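Local coordinates for Slr0280 protein (Synechocystis sp., PDB 5H3K) that is of unknown function but belongs to the phosphodiester glycosidase (NAGPA) family and may therefore act on sugar phosphodiester linkages, at residues 432-437 with 452-457; 413-418 with 462-467. All coordinates share one frame; numbering follows the deposited sequence.

Coming from the N terminus, the chain first lays down strand 411-415, whose end opens interaction 2, then the short strand 422-423 and the hairpin of strands 430-436 and 439-446. Interaction 1 closes a loop of 14 residues, in which strand 439-446 lies, when 452-457 packs back on 432-437. Strand 460-466 follows and closes interaction 2 over 43 residues, so interaction 1 is nested inside it. The two contacts, centred about 9 Å apart, meet where strand 460-466 runs between 411-415 and 430-436: Y433 N lies 2.9 Å from I463 O, a probable hydrogen bond, and V432 CG2 packs on I464 CD1.

Interaction 1. Residues 432-437 with 452-457; sequences VYVVQN and QQMPIP
V432 and V434, on one face of strand 430-436 in the large mixed sheet, are covered by M454 and P457 from the segment leading back toward that sheet. The two segments point nearly the same way, 20° apart, but no hydrogen bond joins them: this is side-chain packing over a strand, not strand pairing. They converge along their length, the CA atoms of V432 and M454 being 8.6 Å apart and those of Q436 and P457 6.3 Å. M454 spans the wider end. Its chain is bent at both chi2 and chi3, which lets one side chain reach two valines: its CG methylene lies 4.0 Å from V432 CG1, and the terminal CE methyl meets V434 CG2 at 3.8 Å. At the narrower end the P457 ring takes over. Its CG sits 3.6 Å from V434 CG1, the other branch of the same valine, so V434 is shared between the methionine methyl and the proline ring. V434 holds CG1 opposite its own backbone nitrogen (chi1 -177°), which directs the two methyls to these separate partners. The same P457 CG also packs at 3.6 Å against V435 O. The aliphatic part of Q436 crosses the ring at about a right angle, with its CG 3.7 Å from P457 CB. Strand 430-436 is paired on one flank with 439-446 and on the other with 460-466, whose L462 touches M454, while strand 454-455 pairs with 422-423 in a small separate sheet.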
loop_
_atom_site.group_PDB
_atom_site.type_symbol
_atom_site.label_atom_id
_atom_site.label_comp_id
_atom_site.label_asym_id
_atom_site.label_seq_id
_atom_site.Cartn_x
_atom_site.Cartn_y
_atom_site.Cartn_z
ATOM N N VAL A 432 15.748 -20.214 -26.085
ATOM C CA VAL A 432 14.296 -20.096 -25.965
ATOM C C VAL A 432 13.575 -21.103 -26.853
ATOM O O VAL A 432 13.967 -21.322 -28.007
ATOM C CB VAL A 432 13.784 -18.654 -26.246
ATOM C CG1 VAL A 432 14.180 -18.189 -27.639
ATOM C CG2 VAL A 432 12.248 -18.564 -26.056
ATOM N N TYR A 433 12.526 -21.716 -26.302
ATOM C CA TYR A 433 11.637 -22.579 -27.069
ATOM C C TYR A 433 10.267 -21.935 -27.071
ATOM O O TYR A 433 9.697 -21.669 -26.001
ATOM C CB TYR A 433 11.567 -23.974 -26.443
ATOM C CG TYR A 433 12.922 -24.639 -26.335
ATOM C CD1 TYR A 433 13.339 -25.573 -27.277
ATOM C CD2 TYR A 433 13.797 -24.321 -25.300
ATOM C CE1 TYR A 433 14.592 -26.180 -27.180
ATOM C CE2 TYR A 433 15.052 -24.919 -25.197
ATOM C CZ TYR A 433 15.440 -25.846 -26.139
ATOM O OH TYR A 433 16.677 -26.438 -26.022
ATOM N N VAL A 434 9.752 -21.662 -28.268
ATOM C CA VAL A 434 8.448 -21.033 -28.412
ATOM C C VAL A 434 7.367 -22.112 -28.433
ATOM O O VAL A 434 7.453 -23.072 -29.206
ATOM C CB VAL A 434 8.366 -20.183 -29.695
ATOM C CG1 VAL A 434 7.026 -19.478 -29.771
ATOM C CG2 VAL A 434 9.500 -19.174 -29.734
ATOM N N VAL A 435 6.364 -21.964 -27.570
ATOM C CA VAL A 435 5.253 -22.914 -27.505
ATOM C C VAL A 435 3.957 -22.201 -27.892
ATOM O O VAL A 435 3.647 -21.124 -27.374
ATOM C CB VAL A 435 5.129 -23.552 -26.100
ATOM C CG1 VAL A 435 4.013 -24.586 -26.085
ATOM C CG2 VAL A 435 6.455 -24.190 -25.684
ATOM N N GLN A 436 3.224 -22.778 -28.839
ATOM C CA GLN A 436 1.936 -22.231 -29.253
ATOM C C GLN A 436 0.940 -23.360 -29.301
ATOM O O GLN A 436 1.202 -24.383 -29.921
ATOM C CB GLN A 436 2.034 -21.577 -30.631
ATOM C CG GLN A 436 2.969 -20.393 -30.700
ATOM C CD GLN A 436 3.038 -19.781 -32.089
ATOM O OE1 GLN A 436 3.983 -20.025 -32.848
ATOM N NE2 GLN A 436 2.037 -18.979 -32.429
ATOM N N ASN A 437 -0.185 -23.194 -28.616
ATOM C CA ASN A 437 -1.212 -24.228 -28.570
ATOM C C ASN A 437 -0.631 -25.594 -28.206
ATOM O O ASN A 437 -0.910 -26.600 -28.868
ATOM C CB ASN A 437 -1.965 -24.314 -29.901
ATOM C CG ASN A 437 -3.301 -25.005 -29.757
ATOM O OD1 ASN A 437 -3.970 -24.872 -28.729
ATOM N ND2 ASN A 437 -3.694 -25.765 -30.777
ATOM N N GLN A 452 17.493 -7.495 -27.588
ATOM C CA GLN A 452 16.431 -8.271 -28.266
ATOM C C GLN A 452 15.182 -8.651 -27.438
ATOM O O GLN A 452 15.140 -8.479 -26.215
ATOM C CB GLN A 452 16.980 -9.439 -29.109
ATOM C CG GLN A 452 17.239 -10.739 -28.382
ATOM C CD GLN A 452 18.127 -11.670 -29.190
ATOM O OE1 GLN A 452 18.913 -12.435 -28.633
ATOM N NE2 GLN A 452 18.008 -11.603 -30.510
ATOM N N GLN A 453 14.159 -9.149 -28.123
ATOM C CA GLN A 453 12.822 -9.187 -27.545
ATOM C C GLN A 453 11.912 -10.248 -28.180
ATOM O O GLN A 453 11.363 -10.032 -29.259
ATOM C CB GLN A 453 12.211 -7.797 -27.706
ATOM C CG GLN A 453 10.910 -7.549 -26.990
ATOM C CD GLN A 453 10.595 -6.062 -26.906
ATOM O OE1 GLN A 453 11.486 -5.240 -26.675
ATOM N NE2 GLN A 453 9.328 -5.709 -27.103
ATOM N N MET A 454 11.761 -11.390 -27.510
ATOM C CA MET A 454 10.868 -12.451 -27.976
ATOM C C MET A 454 9.435 -12.078 -27.646
ATOM O O MET A 454 9.131 -11.780 -26.493
ATOM C CB MET A 454 11.162 -13.782 -27.261
ATOM C CG MET A 454 12.387 -14.566 -27.696
ATOM S SD MET A 454 12.362 -15.033 -29.442
ATOM C CE MET A 454 10.661 -15.531 -29.653
ATOM N N PRO A 455 8.542 -12.110 -28.642
ATOM C CA PRO A 455 7.124 -12.065 -28.287
ATOM C C PRO A 455 6.749 -13.343 -27.528
ATOM O O PRO A 455 7.295 -14.416 -27.822
ATOM C CB PRO A 455 6.411 -12.053 -29.644
ATOM C CG PRO A 455 7.471 -11.680 -30.649
ATOM C CD PRO A 455 8.758 -12.186 -30.097
ATOM N N ILE A 456 5.866 -13.216 -26.543
ATOM C CA ILE A 456 5.257 -14.371 -25.893
ATOM C C ILE A 456 3.906 -14.626 -26.557
ATOM O O ILE A 456 3.025 -13.755 -26.564
ATOM C CB ILE A 456 5.050 -14.139 -24.373
ATOM C CG1 ILE A 456 6.374 -13.806 -23.682
ATOM C CG2 ILE A 456 4.392 -15.352 -23.746
ATOM C CD1 ILE A 456 6.208 -13.248 -22.244
ATOM N N PRO A 457 3.729 -15.823 -27.136
ATOM C CA PRO A 457 2.494 -16.088 -27.891
ATOM C C PRO A 457 1.262 -16.045 -26.997
ATOM O O PRO A 457 1.300 -16.588 -25.888
ATOM C CB PRO A 457 2.704 -17.516 -28.423
ATOM C CG PRO A 457 4.188 -17.724 -28.388
ATOM C CD PRO A 457 4.670 -16.956 -27.195
#

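Interaction 2. Residues 413-418 with 462-467; sequences ARYTPA and LIIDRG
The hydroxyl of Y415 is gripped twice: R466 NH2 donates to Y415 OH over 2.9 Å at a nearly straight 169°, and the hydroxyl is also hydrogen-bonded to the backbone carbonyl of S405. Y415 OH lies at the edge of the guanidinium group, in its plane, whereas the tyrosine ring stands 78° from that plane. R466 reaches this point with its chain extended from CG to NE; its NE forms a salt bridge with E430, its NH2 also bonds Y423 OH, and I464 CG2 lies over one guanidinium face near its rim, 3.7 Å above the plane. These partners fix both the position and the rotation of a buried cationic group. The Y415 ring, set by a chi1 of -71°, also brings its edge to I464, with CD2 3.6 Å from I464 CG1. A phenylalanine in place of Y415 would probably keep that hydrocarbon contact but leave the S405 carbonyl without its hydroxyl donor and R466 NH2 with one acceptor fewer. Beneath the side chains the backbones bond in pairs: I464 N to A413 O at 2.7 Å and A413 N to I464 O at 2.8 Å, then Y415 with L462 in the same reciprocal way. Between them R414 and I463 form a non-hydrogen-bonded pair, where R414 CA approaches L462 O at 3.3 Å in a CA-H...O contact. R414 lies on the opposite face from Y415, and its NE forms a salt bridge with E388. Such alternation marks a regular antiparallel ladder, here joining strands 411-415 and 460-466 of a mixed sheet in which 411-415 pairs in parallel with 397-403.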
loop_
_atom_site.group_PDB
_atom_site.type_symbol
_atom_site.label_atom_id
_atom_site.label_comp_id
_atom_site.label_asym_id
_atom_site.label_seq_id
_atom_site.Cartn_x
_atom_site.Cartn_y
_atom_site.Cartn_z
ATOM N N ALA A 413 13.194 -21.971 -16.999
ATOM C CA ALA A 413 12.183 -20.967 -16.648
ATOM C C ALA A 413 11.075 -20.943 -17.690
ATOM O O ALA A 413 11.262 -21.376 -18.833
ATOM C CB ALA A 413 12.815 -19.590 -16.503
ATOM N N ARG A 414 9.909 -20.448 -17.299
ATOM C CA ARG A 414 8.789 -20.387 -18.220
ATOM C C ARG A 414 8.192 -18.986 -18.118
ATOM O O ARG A 414 8.175 -18.389 -17.031
ATOM C CB ARG A 414 7.767 -21.463 -17.846
ATOM C CG ARG A 414 6.903 -21.956 -18.977
ATOM C CD ARG A 414 6.147 -23.225 -18.569
ATOM N NE ARG A 414 5.089 -22.984 -17.585
ATOM C CZ ARG A 414 3.841 -22.658 -17.903
ATOM N NH1 ARG A 414 3.489 -22.502 -19.180
ATOM N NH2 ARG A 414 2.946 -22.471 -16.942
ATOM N N TYR A 415 7.744 -18.452 -19.248
ATOM C CA TYR A 415 7.124 -17.137 -19.299
ATOM C C TYR A 415 5.821 -17.229 -20.079
ATOM O O TYR A 415 5.810 -17.637 -21.240
ATOM C CB TYR A 415 8.065 -16.119 -19.937
ATOM C CG TYR A 415 9.229 -15.767 -19.045
ATOM C CD1 TYR A 415 9.092 -14.803 -18.049
ATOM C CD2 TYR A 415 10.458 -16.413 -19.174
ATOM C CE1 TYR A 415 10.160 -14.475 -17.211
ATOM C CE2 TYR A 415 11.537 -16.095 -18.339
ATOM C CZ TYR A 415 11.376 -15.124 -17.359
ATOM O OH TYR A 415 12.438 -14.813 -16.527
ATOM N N THR A 416 4.725 -16.860 -19.423
ATOM C CA THR A 416 3.387 -16.980 -19.998
ATOM C C THR A 416 2.883 -15.578 -20.335
ATOM O O THR A 416 3.573 -14.594 -20.049
ATOM C CB THR A 416 2.430 -17.696 -19.036
ATOM O OG1 THR A 416 2.050 -16.808 -17.969
ATOM C CG2 THR A 416 3.078 -18.948 -18.477
ATOM N N PRO A 417 1.704 -15.470 -20.975
ATOM C CA PRO A 417 1.192 -14.125 -21.250
ATOM C C PRO A 417 0.986 -13.250 -20.010
ATOM O O PRO A 417 0.942 -12.034 -20.162
ATOM C CB PRO A 417 -0.151 -14.404 -21.927
ATOM C CG PRO A 417 0.090 -15.678 -22.668
ATOM C CD PRO A 417 0.978 -16.493 -21.752
ATOM N N ALA A 418 0.854 -13.843 -18.822
ATOM C CA ALA A 418 0.806 -13.039 -17.591
ATOM C C ALA A 418 2.033 -12.132 -17.403
ATOM O O ALA A 418 1.943 -11.068 -16.779
ATOM C CB ALA A 418 0.601 -13.930 -16.364
ATOM N N LEU A 462 6.781 -19.213 -23.368
ATOM C CA LEU A 462 8.172 -19.453 -23.719
ATOM C C LEU A 462 8.804 -20.328 -22.655
ATOM O O LEU A 462 8.512 -20.177 -21.457
ATOM C CB LEU A 462 8.941 -18.138 -23.817
ATOM C CG LEU A 462 8.422 -17.109 -24.815
ATOM C CD1 LEU A 462 9.325 -15.868 -24.813
ATOM C CD2 LEU A 462 8.372 -17.739 -26.218
ATOM N N ILE A 463 9.634 -21.273 -23.088
ATOM C CA ILE A 463 10.511 -21.978 -22.174
ATOM C C ILE A 463 11.904 -21.389 -22.348
ATOM O O ILE A 463 12.416 -21.285 -23.474
ATOM C CB ILE A 463 10.547 -23.483 -22.452
ATOM C CG1 ILE A 463 9.167 -24.101 -22.209
ATOM C CG2 ILE A 463 11.606 -24.138 -21.574
ATOM C CD1 ILE A 463 8.987 -25.523 -22.814
ATOM N N ILE A 464 12.502 -20.975 -21.236
ATOM C CA ILE A 464 13.830 -20.367 -21.242
ATOM C C ILE A 464 14.816 -21.302 -20.546
ATOM O O ILE A 464 14.609 -21.701 -19.392
ATOM C CB ILE A 464 13.840 -18.995 -20.524
ATOM C CG1 ILE A 464 12.978 -17.978 -21.281
ATOM C CG2 ILE A 464 15.261 -18.473 -20.379
ATOM C CD1 ILE A 464 13.426 -17.721 -22.700
ATOM N N ASP A 465 15.874 -21.681 -21.252
ATOM C CA ASP A 465 16.884 -22.551 -20.658
ATOM C C ASP A 465 18.096 -21.701 -20.312
ATOM O O ASP A 465 18.716 -21.105 -21.195
ATOM C CB ASP A 465 17.261 -23.666 -21.640
ATOM C CG ASP A 465 18.277 -24.643 -21.072
ATOM O OD1 ASP A 465 18.654 -24.514 -19.882
ATOM O OD2 ASP A 465 18.680 -25.565 -21.825
ATOM N N ARG A 466 18.412 -21.633 -19.024
ATOM C CA ARG A 466 19.601 -20.928 -18.562
ATOM C C ARG A 466 20.614 -21.949 -18.053
ATOM O O ARG A 466 20.346 -22.687 -17.096
ATOM C CB ARG A 466 19.233 -19.909 -17.471
ATOM C CG ARG A 466 18.166 -18.915 -17.920
ATOM C CD ARG A 466 17.885 -17.870 -16.856
ATOM N NE ARG A 466 17.044 -16.797 -17.367
ATOM C CZ ARG A 466 15.876 -16.444 -16.841
ATOM N NH1 ARG A 466 15.407 -17.089 -15.788
ATOM N NH2 ARG A 466 15.177 -15.446 -17.374
ATOM N N GLY A 467 21.760 -22.024 -18.728
ATOM C CA GLY A 467 22.803 -22.968 -18.352
ATOM C C GLY A 467 22.703 -24.350 -18.986
ATOM O O GLY A 467 23.187 -25.336 -18.412
#